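Local coordinates for 3-oxoacyl-(acyl-carrier protein) synthase II (Thermus thermophilus, PDB 1J3N) that probably catalyses, as a homodimeric beta-ketoacyl synthase, the condensation of an acyl group with malonyl-ACP in fatty acid elongation, at residues A[5-10]-A[245-250]; A[182-187]-A[235-240]; A[160-165]-A[399-404]. All coordinates share one frame; numbering follows the deposited sequence.

Starting at the N terminus, the chain first lays down strand 4-13, which opens contact 1, and reaches the start of helix 163-176, the first half of contact 3. Strand 182-189 follows. Contact 2 is the earliest to close, when strand 232-240 returns beside 182-189. The end of helix 241-246 and the turn after it, residues 245-250, come back to strand 4-13 and close contact 1; contact 3 waits for strand 399-406 near the C terminus. Contact 2 is therefore nested inside both other loops, while contacts 1 and 3 cross. All three reach one mixed sheet: contacts 1 and 2 touch through Glu-239, and contact 3 sets a buried helix against a more distant strand of it.

Contact 1 of 3, residues A[5-10]-A[245-250]; sequences VVTGLG and KKRGAR
Thr-7 of strand 4-13 faces Arg-247, Ala-249 and Arg-250 on the turn that leaves helix 241-246 and folds back on this strand, itself set between 232-240 and 253-262 in the mixed sheet. Its CB is 3.8 Å from both Arg-247 NH2 and Arg-250 O. With OG1 set between the backbone N and the carbonyl carbon (chi1 63°), the hydroxyl heads for the Arg-247 guanidinium and arrives at its edge, near its plane, with OG1 3.5 Å from NH2; the firmer partner of this hydroxyl is Glu-239 OE1. The methyl CG2, beside the backbone N, is 4.0 Å from Arg-250 O, with Ala-249 CB slightly farther off.

Arg-247 comes from the opposite direction with its chain extended from CG to NE. Its NE forms a salt bridge with Glu-239 OE2, its NH1 bonds the carbonyl of Ala-86, and Ala-249 CB sits over the centre of one guanidinium face, 3.5 Å above the plane. Gly-248, with positive phi (69°), ends the helix in a Schellman motif and sends the chain back toward the strand.

A water lies 2.9 Å from Thr-7 O and 3.0 Å from Arg-250 O, placed to donate to either. The bent chain of Arg-250 curls round so that its NH2 bonds Asp-85 O, its NH1 ending obliquely to Thr-7 O.

The polar groups of both segments share partners, above all Glu-239 and the water. Glu-239, held by the Thr-7 hydroxyl, the Arg-247 guanidinium and a histidine of helix 241-246, probably keeps its negative charge, and would help fix that guanidinium beside Thr-7.

Contact 2 of 3, residues A[182-187]-A[235-240]; sequences LVLAGG and VLVLEA
Val-237 is the bump between two leucines of the neighbouring strand. Its CG1 meets Leu-182 CD2 at 3.5 Å, and its CG2 meets Leu-184 CD2 at 3.6 Å, the latter pair lying side by side and pointing the same way. Leu-182 has CG anti to its backbone N (chi1 -164°), which slants it across the valine and also brings its CG to the aliphatic stem of Glu-239, 3.8 Å from that residue's CG. Farther along, Val-235 CG1 fits against Leu-184 CB at 3.9 Å.

The backbones hold these side chains in place. Val-183 with Leu-238 and Ala-185 with Leu-236 are antiparallel hydrogen-bonded pairs; the bond from Leu-236 N to Ala-185 O is 2.7 Å. On the face of these four residues Ala-185 makes a low spot, and Leu-236 CD1 reaches back to its carbonyl O at 3.8 Å. Gly-186 pairs with Val-235 at backbone angles (phi 161°) where a CB would collide with Val-235 CA.

Both faces are covered: helix 70-86 packs on Leu-184, Val-235 and Val-237, and helix 163-176 on Val-183, Ala-185 and Leu-238, while strand 98-103 runs parallel to 182-189 and strand 4-13 borders 232-240.

Contact 3 of 3, residues A[160-165]-A[399-404]; sequences ACATGA and HNAVLA
Just before Ala-162 comes up against His-399 and Ala-401, the carbonyl O of Ala-160 is gripped from within its own turn: Thr-163 N bonds it at 3.1 Å, and Thr-163 OG1 approaches it too, at a separation too short to be taken literally. The same hydroxyl is hydrogen-bonded to Thr-159 N, so the threonine, whose CB points away from the strand, ties the turn to the start of the helix.

Across the contact the surfaces are small and apolar. Ala-162 CB stands 3.7 Å from His-399 O and 3.9 Å from Ala-401 CB. Ala-165, one turn on, sets its CB the same 3.9 Å from Ala-401 CB, so the methyl of Ala-401 is shared by Ala-162, in the 3-10 turn, and Ala-165, in the helix proper. Such short side chains let the backbones come close, with Ala-162 CA 5.6 Å from Ala-401 CA. Leu-403 closes the far end: CG lies beside its backbone N (chi1 -69°), which lays the branch along Ala-165, CG 4.1 Å from Ala-165 CB and CD2 3.8 Å from Ala-165 O.

This is the buried helix of the thiolase-type fold, with strand 399-406 on one side of it and strands 182-189 and 232-240 packing against it as well. Cys-161, in the 3-10 turn that leads into it, touches His-301 and His-338, consistent with the Cys-His-His active site of this synthase family.

His-399 carries the contact into the dimer. Its CB is 4.1 Å from Ala-162 CB, while ND1 hydrogen-bonds the carbonyl O of Ser-154 of the second subunit, and the side chain packs on Ala-142 of that subunit. Asn-400 and Val-402, turned the other way, pack on helix 275-288.

Contact 1 of 3, residues A[5-10]-A[245-250]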
ATOM      1  N   VAL A   5      -8.659  10.931  17.739  1.00 23.40           N
ATOM      2  CA  VAL A   5      -9.937  11.486  17.338  1.00 20.22           C
ATOM      3  C   VAL A   5      -9.906  12.124  15.953  1.00 21.47           C
ATOM      4  O   VAL A   5      -8.863  12.578  15.478  1.00 19.52           O
ATOM      5  CB  VAL A   5     -10.426  12.541  18.354  1.00 21.84           C
ATOM      6  CG1 VAL A   5     -10.671  11.890  19.706  1.00 20.68           C
ATOM      7  CG2 VAL A   5      -9.407  13.665  18.467  1.00 19.50           C
ATOM      8  N   VAL A   6     -11.074  12.146  15.322  1.00 21.81           N
ATOM      9  CA  VAL A   6     -11.275  12.714  13.988  1.00 24.52           C
ATOM     10  C   VAL A   6     -11.646  14.190  14.167  1.00 25.54           C
ATOM     11  O   VAL A   6     -12.649  14.500  14.803  1.00 25.02           O
ATOM     12  CB  VAL A   6     -12.436  11.981  13.258  1.00 23.60           C
ATOM     13  CG1 VAL A   6     -12.665  12.577  11.873  1.00 25.12           C
ATOM     14  CG2 VAL A   6     -12.130  10.496  13.161  1.00 24.06           C
ATOM     15  N   THR A   7     -10.842  15.088  13.602  1.00 24.59           N
ATOM     16  CA  THR A   7     -11.084  16.519  13.735  1.00 23.20           C
ATOM     17  C   THR A   7     -11.248  17.248  12.407  1.00 23.48           C
ATOM     18  O   THR A   7     -11.450  18.464  12.383  1.00 23.84           O
ATOM     19  CB  THR A   7      -9.931  17.191  14.497  1.00 24.08           C
ATOM     20  OG1 THR A   7      -8.716  17.041  13.746  1.00 23.67           O
ATOM     21  CG2 THR A   7      -9.758  16.553  15.876  1.00 21.66           C
ATOM     22  N   GLY A   8     -11.140  16.515  11.308  1.00 21.72           N
ATOM     23  CA  GLY A   8     -11.284  17.129  10.003  1.00 22.77           C
ATOM     24  C   GLY A   8     -11.846  16.161   8.986  1.00 22.54           C
ATOM     25  O   GLY A   8     -11.428  15.010   8.927  1.00 24.72           O
ATOM     26  N   LEU A   9     -12.804  16.622   8.189  1.00 22.86           N
ATOM     27  CA  LEU A   9     -13.405  15.782   7.173  1.00 21.39           C
ATOM     28  C   LEU A   9     -13.296  16.467   5.814  1.00 21.85           C
ATOM     29  O   LEU A   9     -13.863  17.539   5.597  1.00 18.25           O
ATOM     30  CB  LEU A   9     -14.878  15.512   7.509  1.00 23.15           C
ATOM     31  CG  LEU A   9     -15.158  14.872   8.877  1.00 22.48           C
ATOM     32  CD1 LEU A   9     -16.646  14.913   9.169  1.00 24.49           C
ATOM     33  CD2 LEU A   9     -14.643  13.433   8.907  1.00 20.77           C
ATOM     34  N   GLY A  10     -12.530  15.851   4.922  1.00 21.67           N
ATOM     35  CA  GLY A  10     -12.360  16.375   3.578  1.00 22.77           C
ATOM     36  C   GLY A  10     -13.032  15.390   2.648  1.00 22.26           C
ATOM     37  O   GLY A  10     -12.497  14.316   2.384  1.00 19.49           O
ATOM     38  N   LYS A 245      -7.494  18.594  22.093  1.00 29.75           N
ATOM     39  CA  LYS A 245      -8.020  19.419  23.175  1.00 32.87           C
ATOM     40  C   LYS A 245      -7.145  20.637  23.461  1.00 33.33           C
ATOM     41  O   LYS A 245      -7.660  21.715  23.752  1.00 34.63           O
ATOM     42  CB  LYS A 245      -8.192  18.602  24.462  1.00 33.93           C
ATOM     43  CG  LYS A 245      -9.460  17.742  24.510  1.00 38.19           C
ATOM     44  CD  LYS A 245     -10.720  18.509  24.076  1.00 38.84           C
ATOM     45  CE  LYS A 245     -11.027  19.723  24.957  1.00 40.31           C
ATOM     46  NZ  LYS A 245     -11.583  19.346  26.288  1.00 42.84           N
ATOM     47  N   LYS A 246      -5.830  20.466  23.374  1.00 32.59           N
ATOM     48  CA  LYS A 246      -4.896  21.554  23.631  1.00 33.43           C
ATOM     49  C   LYS A 246      -5.046  22.731  22.670  1.00 32.96           C
ATOM     50  O   LYS A 246      -4.617  23.845  22.981  1.00 34.38           O
ATOM     51  CB  LYS A 246      -3.456  21.036  23.586  1.00 34.51           C
ATOM     52  CG  LYS A 246      -2.407  22.116  23.813  1.00 39.34           C
ATOM     53  CD  LYS A 246      -1.044  21.528  24.170  1.00 41.78           C
ATOM     54  CE  LYS A 246      -1.108  20.728  25.468  1.00 43.94           C
ATOM     55  NZ  LYS A 246       0.228  20.179  25.863  1.00 45.65           N
ATOM     56  N   ARG A 247      -5.644  22.489  21.505  1.00 31.56           N
ATOM     57  CA  ARG A 247      -5.844  23.554  20.526  1.00 29.14           C
ATOM     58  C   ARG A 247      -7.324  23.916  20.417  1.00 28.44           C
ATOM     59  O   ARG A 247      -7.710  24.737  19.585  1.00 28.07           O
ATOM     60  CB  ARG A 247      -5.289  23.143  19.150  1.00 28.87           C
ATOM     61  CG  ARG A 247      -6.117  22.136  18.352  1.00 26.91           C
ATOM     62  CD  ARG A 247      -5.474  21.871  16.975  1.00 25.13           C
ATOM     63  NE  ARG A 247      -6.211  20.902  16.154  1.00 25.67           N
ATOM     64  CZ  ARG A 247      -7.157  21.216  15.268  1.00 26.68           C
ATOM     65  NH1 ARG A 247      -7.503  22.482  15.061  1.00 26.23           N
ATOM     66  NH2 ARG A 247      -7.763  20.257  14.578  1.00 27.28           N
ATOM     67  N   GLY A 248      -8.144  23.285  21.260  1.00 26.96           N
ATOM     68  CA  GLY A 248      -9.573  23.546  21.273  1.00 25.89           C
ATOM     69  C   GLY A 248     -10.347  23.074  20.053  1.00 27.93           C
ATOM     70  O   GLY A 248     -11.373  23.665  19.697  1.00 25.12           O
ATOM     71  N   ALA A 249      -9.877  21.989  19.437  1.00 27.23           N
ATOM     72  CA  ALA A 249     -10.487  21.433  18.234  1.00 25.39           C
ATOM     73  C   ALA A 249     -11.902  20.880  18.366  1.00 26.25           C
ATOM     74  O   ALA A 249     -12.311  20.391  19.415  1.00 25.25           O
ATOM     75  CB  ALA A 249      -9.587  20.348  17.671  1.00 25.85           C
ATOM     76  N   ARG A 250     -12.652  20.961  17.276  1.00 27.50           N
ATOM     77  CA  ARG A 250     -13.998  20.418  17.259  1.00 28.34           C
ATOM     78  C   ARG A 250     -13.765  18.946  16.957  1.00 28.77           C
ATOM     79  O   ARG A 250     -13.133  18.607  15.954  1.00 31.30           O
ATOM     80  CB  ARG A 250     -14.833  21.065  16.149  1.00 30.82           C
ATOM     81  CG  ARG A 250     -16.261  20.529  16.057  1.00 32.94           C
ATOM     82  CD  ARG A 250     -16.454  19.555  14.899  1.00 35.52           C
ATOM     83  NE  ARG A 250     -16.499  20.258  13.619  1.00 39.81           N
ATOM     84  CZ  ARG A 250     -15.430  20.605  12.908  1.00 41.14           C
ATOM     85  NH1 ARG A 250     -14.211  20.304  13.338  1.00 41.64           N
ATOM     86  NH2 ARG A 250     -15.581  21.276  11.772  1.00 40.99           N
TER
HETATM   87  O   HOH W   1     -11.170  20.343  14.592  1.00 34.26           O

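Contact 2 of 3, residues A[182-187]-A[235-240]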
ATOM      1  N   LEU A 182      -0.548  13.877  14.350  1.00 25.59           N
ATOM      2  CA  LEU A 182      -1.660  14.193  13.467  1.00 24.96           C
ATOM      3  C   LEU A 182      -1.365  13.540  12.120  1.00 23.57           C
ATOM      4  O   LEU A 182      -0.219  13.521  11.675  1.00 22.83           O
ATOM      5  CB  LEU A 182      -1.788  15.715  13.327  1.00 26.44           C
ATOM      6  CG  LEU A 182      -3.094  16.286  12.767  1.00 28.54           C
ATOM      7  CD1 LEU A 182      -3.195  17.767  13.078  1.00 26.28           C
ATOM      8  CD2 LEU A 182      -3.155  16.033  11.265  1.00 30.20           C
ATOM      9  N   VAL A 183      -2.392  12.991  11.477  1.00 22.91           N
ATOM     10  CA  VAL A 183      -2.205  12.350  10.184  1.00 19.89           C
ATOM     11  C   VAL A 183      -3.370  12.598   9.223  1.00 20.93           C
ATOM     12  O   VAL A 183      -4.534  12.515   9.611  1.00 20.21           O
ATOM     13  CB  VAL A 183      -2.025  10.808  10.333  1.00 20.81           C
ATOM     14  CG1 VAL A 183      -1.958  10.156   8.945  1.00 17.54           C
ATOM     15  CG2 VAL A 183      -0.751  10.491  11.129  1.00 17.93           C
ATOM     16  N   LEU A 184      -3.055  12.926   7.973  1.00 20.11           N
ATOM     17  CA  LEU A 184      -4.103  13.109   6.973  1.00 21.81           C
ATOM     18  C   LEU A 184      -4.170  11.730   6.318  1.00 19.74           C
ATOM     19  O   LEU A 184      -3.215  11.294   5.681  1.00 20.48           O
ATOM     20  CB  LEU A 184      -3.716  14.179   5.942  1.00 23.88           C
ATOM     21  CG  LEU A 184      -3.519  15.639   6.376  1.00 27.95           C
ATOM     22  CD1 LEU A 184      -3.240  16.482   5.141  1.00 27.15           C
ATOM     23  CD2 LEU A 184      -4.749  16.165   7.097  1.00 27.22           C
ATOM     24  N   ALA A 185      -5.288  11.034   6.504  1.00 21.28           N
ATOM     25  CA  ALA A 185      -5.442   9.685   5.971  1.00 19.58           C
ATOM     26  C   ALA A 185      -6.758   9.474   5.240  1.00 20.21           C
ATOM     27  O   ALA A 185      -7.761  10.123   5.535  1.00 18.62           O
ATOM     28  CB  ALA A 185      -5.331   8.667   7.112  1.00 18.31           C
ATOM     29  N   GLY A 186      -6.757   8.531   4.305  1.00 18.35           N
ATOM     30  CA  GLY A 186      -7.973   8.251   3.571  1.00 19.63           C
ATOM     31  C   GLY A 186      -7.698   7.527   2.279  1.00 18.08           C
ATOM     32  O   GLY A 186      -6.758   6.738   2.191  1.00 19.54           O
ATOM     33  N   GLY A 187      -8.515   7.798   1.268  1.00 18.32           N
ATOM     34  CA  GLY A 187      -8.320   7.144  -0.009  1.00 16.46           C
ATOM     35  C   GLY A 187      -8.802   7.971  -1.179  1.00 17.97           C
ATOM     36  O   GLY A 187      -9.658   8.847  -1.035  1.00 14.49           O
ATOM     37  N   VAL A 235     -10.394  12.264   2.787  1.00 20.45           N
ATOM     38  CA  VAL A 235      -9.209  12.479   3.605  1.00 22.33           C
ATOM     39  C   VAL A 235      -9.675  13.006   4.954  1.00 22.77           C
ATOM     40  O   VAL A 235     -10.385  14.018   5.036  1.00 22.43           O
ATOM     41  CB  VAL A 235      -8.231  13.491   2.953  1.00 22.07           C
ATOM     42  CG1 VAL A 235      -7.059  13.759   3.888  1.00 23.29           C
ATOM     43  CG2 VAL A 235      -7.712  12.933   1.639  1.00 23.89           C
ATOM     44  N   LEU A 236      -9.309  12.298   6.013  1.00 20.38           N
ATOM     45  CA  LEU A 236      -9.710  12.712   7.343  1.00 20.81           C
ATOM     46  C   LEU A 236      -8.488  13.129   8.135  1.00 19.51           C
ATOM     47  O   LEU A 236      -7.389  12.639   7.900  1.00 19.93           O
ATOM     48  CB  LEU A 236     -10.430  11.567   8.074  1.00 21.01           C
ATOM     49  CG  LEU A 236     -11.744  11.034   7.468  1.00 21.19           C
ATOM     50  CD1 LEU A 236     -11.468  10.205   6.207  1.00 18.44           C
ATOM     51  CD2 LEU A 236     -12.448  10.172   8.500  1.00 17.88           C
ATOM     52  N   VAL A 237      -8.681  14.062   9.056  1.00 19.32           N
ATOM     53  CA  VAL A 237      -7.598  14.510   9.917  1.00 21.14           C
ATOM     54  C   VAL A 237      -7.683  13.664  11.192  1.00 21.55           C
ATOM     55  O   VAL A 237      -8.648  13.777  11.935  1.00 21.32           O
ATOM     56  CB  VAL A 237      -7.752  16.007  10.304  1.00 18.05           C
ATOM     57  CG1 VAL A 237      -6.675  16.401  11.307  1.00 20.75           C
ATOM     58  CG2 VAL A 237      -7.654  16.887   9.062  1.00 15.14           C
ATOM     59  N   LEU A 238      -6.703  12.794  11.423  1.00 23.80           N
ATOM     60  CA  LEU A 238      -6.701  11.984  12.641  1.00 23.12           C
ATOM     61  C   LEU A 238      -5.742  12.718  13.563  1.00 22.66           C
ATOM     62  O   LEU A 238      -4.723  13.239  13.116  1.00 22.49           O
ATOM     63  CB  LEU A 238      -6.214  10.562  12.372  1.00 21.59           C
ATOM     64  CG  LEU A 238      -7.058   9.707  11.424  1.00 24.98           C
ATOM     65  CD1 LEU A 238      -6.656   8.245  11.614  1.00 23.21           C
ATOM     66  CD2 LEU A 238      -8.546   9.885  11.708  1.00 21.98           C
ATOM     67  N   GLU A 239      -6.065  12.759  14.848  1.00 22.16           N
ATOM     68  CA  GLU A 239      -5.265  13.524  15.790  1.00 23.64           C
ATOM     69  C   GLU A 239      -5.282  12.916  17.183  1.00 24.58           C
ATOM     70  O   GLU A 239      -6.305  12.391  17.637  1.00 26.76           O
ATOM     71  CB  GLU A 239      -5.854  14.937  15.847  1.00 23.52           C
ATOM     72  CG  GLU A 239      -4.910  16.081  16.147  1.00 26.48           C
ATOM     73  CD  GLU A 239      -5.645  17.424  16.153  1.00 28.11           C
ATOM     74  OE1 GLU A 239      -6.595  17.594  15.357  1.00 27.66           O
ATOM     75  OE2 GLU A 239      -5.276  18.312  16.944  1.00 29.05           O
ATOM     76  N   ALA A 240      -4.145  12.984  17.862  1.00 24.94           N
ATOM     77  CA  ALA A 240      -4.055  12.473  19.219  1.00 26.70           C
ATOM     78  C   ALA A 240      -5.018  13.351  20.017  1.00 26.12           C
ATOM     79  O   ALA A 240      -5.051  14.568  19.824  1.00 24.68           O
ATOM     80  CB  ALA A 240      -2.631  12.627  19.743  1.00 25.70           C
TER

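Contact 3 of 3, residues A[160-165]-A[399-404]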
ATOM      1  N   ALA A 160      -7.428  -2.608  -2.698  1.00 21.45           N
ATOM      2  CA  ALA A 160      -8.686  -2.498  -3.411  1.00 23.17           C
ATOM      3  C   ALA A 160      -9.768  -1.810  -2.573  1.00 22.68           C
ATOM      4  O   ALA A 160      -9.579  -0.699  -2.078  1.00 22.22           O
ATOM      5  CB  ALA A 160      -9.146  -3.891  -3.852  1.00 21.67           C
ATOM      6  N   CYS A 161     -10.893  -2.492  -2.392  1.00 23.62           N
ATOM      7  CA  CYS A 161     -12.029  -1.942  -1.656  1.00 23.57           C
ATOM      8  C   CYS A 161     -11.790  -1.627  -0.184  1.00 21.88           C
ATOM      9  O   CYS A 161     -12.489  -0.796   0.391  1.00 23.46           O
ATOM     10  CB  CYS A 161     -13.214  -2.896  -1.775  1.00 26.88           C
ATOM     11  SG  CYS A 161     -13.478  -3.502  -3.437  1.00 30.12           S
ATOM     12  N   ALA A 162     -10.806  -2.282   0.420  1.00 20.81           N
ATOM     13  CA  ALA A 162     -10.497  -2.074   1.835  1.00 18.49           C
ATOM     14  C   ALA A 162      -9.462  -0.969   2.059  1.00 19.51           C
ATOM     15  O   ALA A 162      -9.142  -0.626   3.205  1.00 18.54           O
ATOM     16  CB  ALA A 162      -9.997  -3.380   2.444  1.00 15.50           C
ATOM     17  N   THR A 163      -8.960  -0.406   0.962  1.00 19.28           N
ATOM     18  CA  THR A 163      -7.950   0.651   1.003  1.00 18.56           C
ATOM     19  C   THR A 163      -8.232   1.791   1.991  1.00 21.36           C
ATOM     20  O   THR A 163      -7.444   2.062   2.896  1.00 18.58           O
ATOM     21  CB  THR A 163      -7.764   1.277  -0.406  1.00 18.16           C
ATOM     22  OG1 THR A 163      -7.470   0.245  -1.358  1.00 17.13           O
ATOM     23  CG2 THR A 163      -6.626   2.284  -0.401  1.00 14.02           C
ATOM     24  N   GLY A 164      -9.359   2.468   1.803  1.00 23.93           N
ATOM     25  CA  GLY A 164      -9.690   3.582   2.672  1.00 23.86           C
ATOM     26  C   GLY A 164      -9.706   3.288   4.163  1.00 24.07           C
ATOM     27  O   GLY A 164      -9.275   4.120   4.968  1.00 22.05           O
ATOM     28  N   ALA A 165     -10.226   2.124   4.541  1.00 22.15           N
ATOM     29  CA  ALA A 165     -10.300   1.752   5.948  1.00 19.85           C
ATOM     30  C   ALA A 165      -8.940   1.275   6.477  1.00 20.16           C
ATOM     31  O   ALA A 165      -8.567   1.555   7.615  1.00 19.45           O
ATOM     32  CB  ALA A 165     -11.353   0.673   6.137  1.00 17.28           C
ATOM     33  N   HIS A 399      -9.385  -9.066   1.257  1.00 19.78           N
ATOM     34  CA  HIS A 399      -8.984  -8.136   2.305  1.00 20.53           C
ATOM     35  C   HIS A 399     -10.209  -7.539   2.998  1.00 20.69           C
ATOM     36  O   HIS A 399     -11.049  -6.902   2.357  1.00 21.15           O
ATOM     37  CB  HIS A 399      -8.140  -7.013   1.699  1.00 18.39           C
ATOM     38  CG  HIS A 399      -7.136  -7.496   0.708  1.00 18.41           C
ATOM     39  ND1 HIS A 399      -5.861  -7.883   1.063  1.00 20.00           N
ATOM     40  CD2 HIS A 399      -7.237  -7.707  -0.625  1.00 20.15           C
ATOM     41  CE1 HIS A 399      -5.221  -8.312  -0.010  1.00 19.99           C
ATOM     42  NE2 HIS A 399      -6.035  -8.217  -1.047  1.00 20.07           N
ATOM     43  N   ASN A 400     -10.295  -7.747   4.309  1.00 19.86           N
ATOM     44  CA  ASN A 400     -11.406  -7.241   5.098  1.00 19.76           C
ATOM     45  C   ASN A 400     -10.866  -6.268   6.127  1.00 20.87           C
ATOM     46  O   ASN A 400      -9.954  -6.596   6.882  1.00 22.08           O
ATOM     47  CB  ASN A 400     -12.123  -8.393   5.805  1.00 19.56           C
ATOM     48  CG  ASN A 400     -12.622  -9.436   4.838  1.00 21.47           C
ATOM     49  OD1 ASN A 400     -13.387  -9.127   3.928  1.00 25.78           O
ATOM     50  ND2 ASN A 400     -12.188 -10.675   5.021  1.00 22.26           N
ATOM     51  N   ALA A 401     -11.426  -5.066   6.139  1.00 20.19           N
ATOM     52  CA  ALA A 401     -11.006  -4.035   7.075  1.00 22.00           C
ATOM     53  C   ALA A 401     -12.255  -3.383   7.661  1.00 21.83           C
ATOM     54  O   ALA A 401     -13.165  -2.980   6.929  1.00 22.97           O
ATOM     55  CB  ALA A 401     -10.141  -2.996   6.357  1.00 20.01           C
ATOM     56  N   VAL A 402     -12.288  -3.289   8.982  1.00 22.65           N
ATOM     57  CA  VAL A 402     -13.414  -2.702   9.695  1.00 21.79           C
ATOM     58  C   VAL A 402     -12.953  -1.643  10.698  1.00 22.65           C
ATOM     59  O   VAL A 402     -11.970  -1.836  11.417  1.00 21.11           O
ATOM     60  CB  VAL A 402     -14.193  -3.794  10.468  1.00 23.50           C
ATOM     61  CG1 VAL A 402     -15.328  -3.166  11.269  1.00 17.51           C
ATOM     62  CG2 VAL A 402     -14.727  -4.831   9.493  1.00 22.10           C
ATOM     63  N   LEU A 403     -13.665  -0.520  10.731  1.00 21.48           N
ATOM     64  CA  LEU A 403     -13.343   0.546  11.660  1.00 22.30           C
ATOM     65  C   LEU A 403     -14.501   0.691  12.634  1.00 21.98           C
ATOM     66  O   LEU A 403     -15.667   0.532  12.257  1.00 22.29           O
ATOM     67  CB  LEU A 403     -13.116   1.879  10.924  1.00 20.93           C
ATOM     68  CG  LEU A 403     -11.869   2.004  10.033  1.00 21.63           C
ATOM     69  CD1 LEU A 403     -11.814   3.399   9.443  1.00 22.55           C
ATOM     70  CD2 LEU A 403     -10.612   1.733  10.831  1.00 22.21           C
ATOM     71  N   ALA A 404     -14.164   0.979  13.885  1.00 21.10           N
ATOM     72  CA  ALA A 404     -15.147   1.171  14.937  1.00 22.07           C
ATOM     73  C   ALA A 404     -15.028   2.600  15.447  1.00 22.78           C
ATOM     74  O   ALA A 404     -13.958   3.031  15.887  1.00 21.57           O
ATOM     75  CB  ALA A 404     -14.905   0.184  16.081  1.00 20.06           C
TER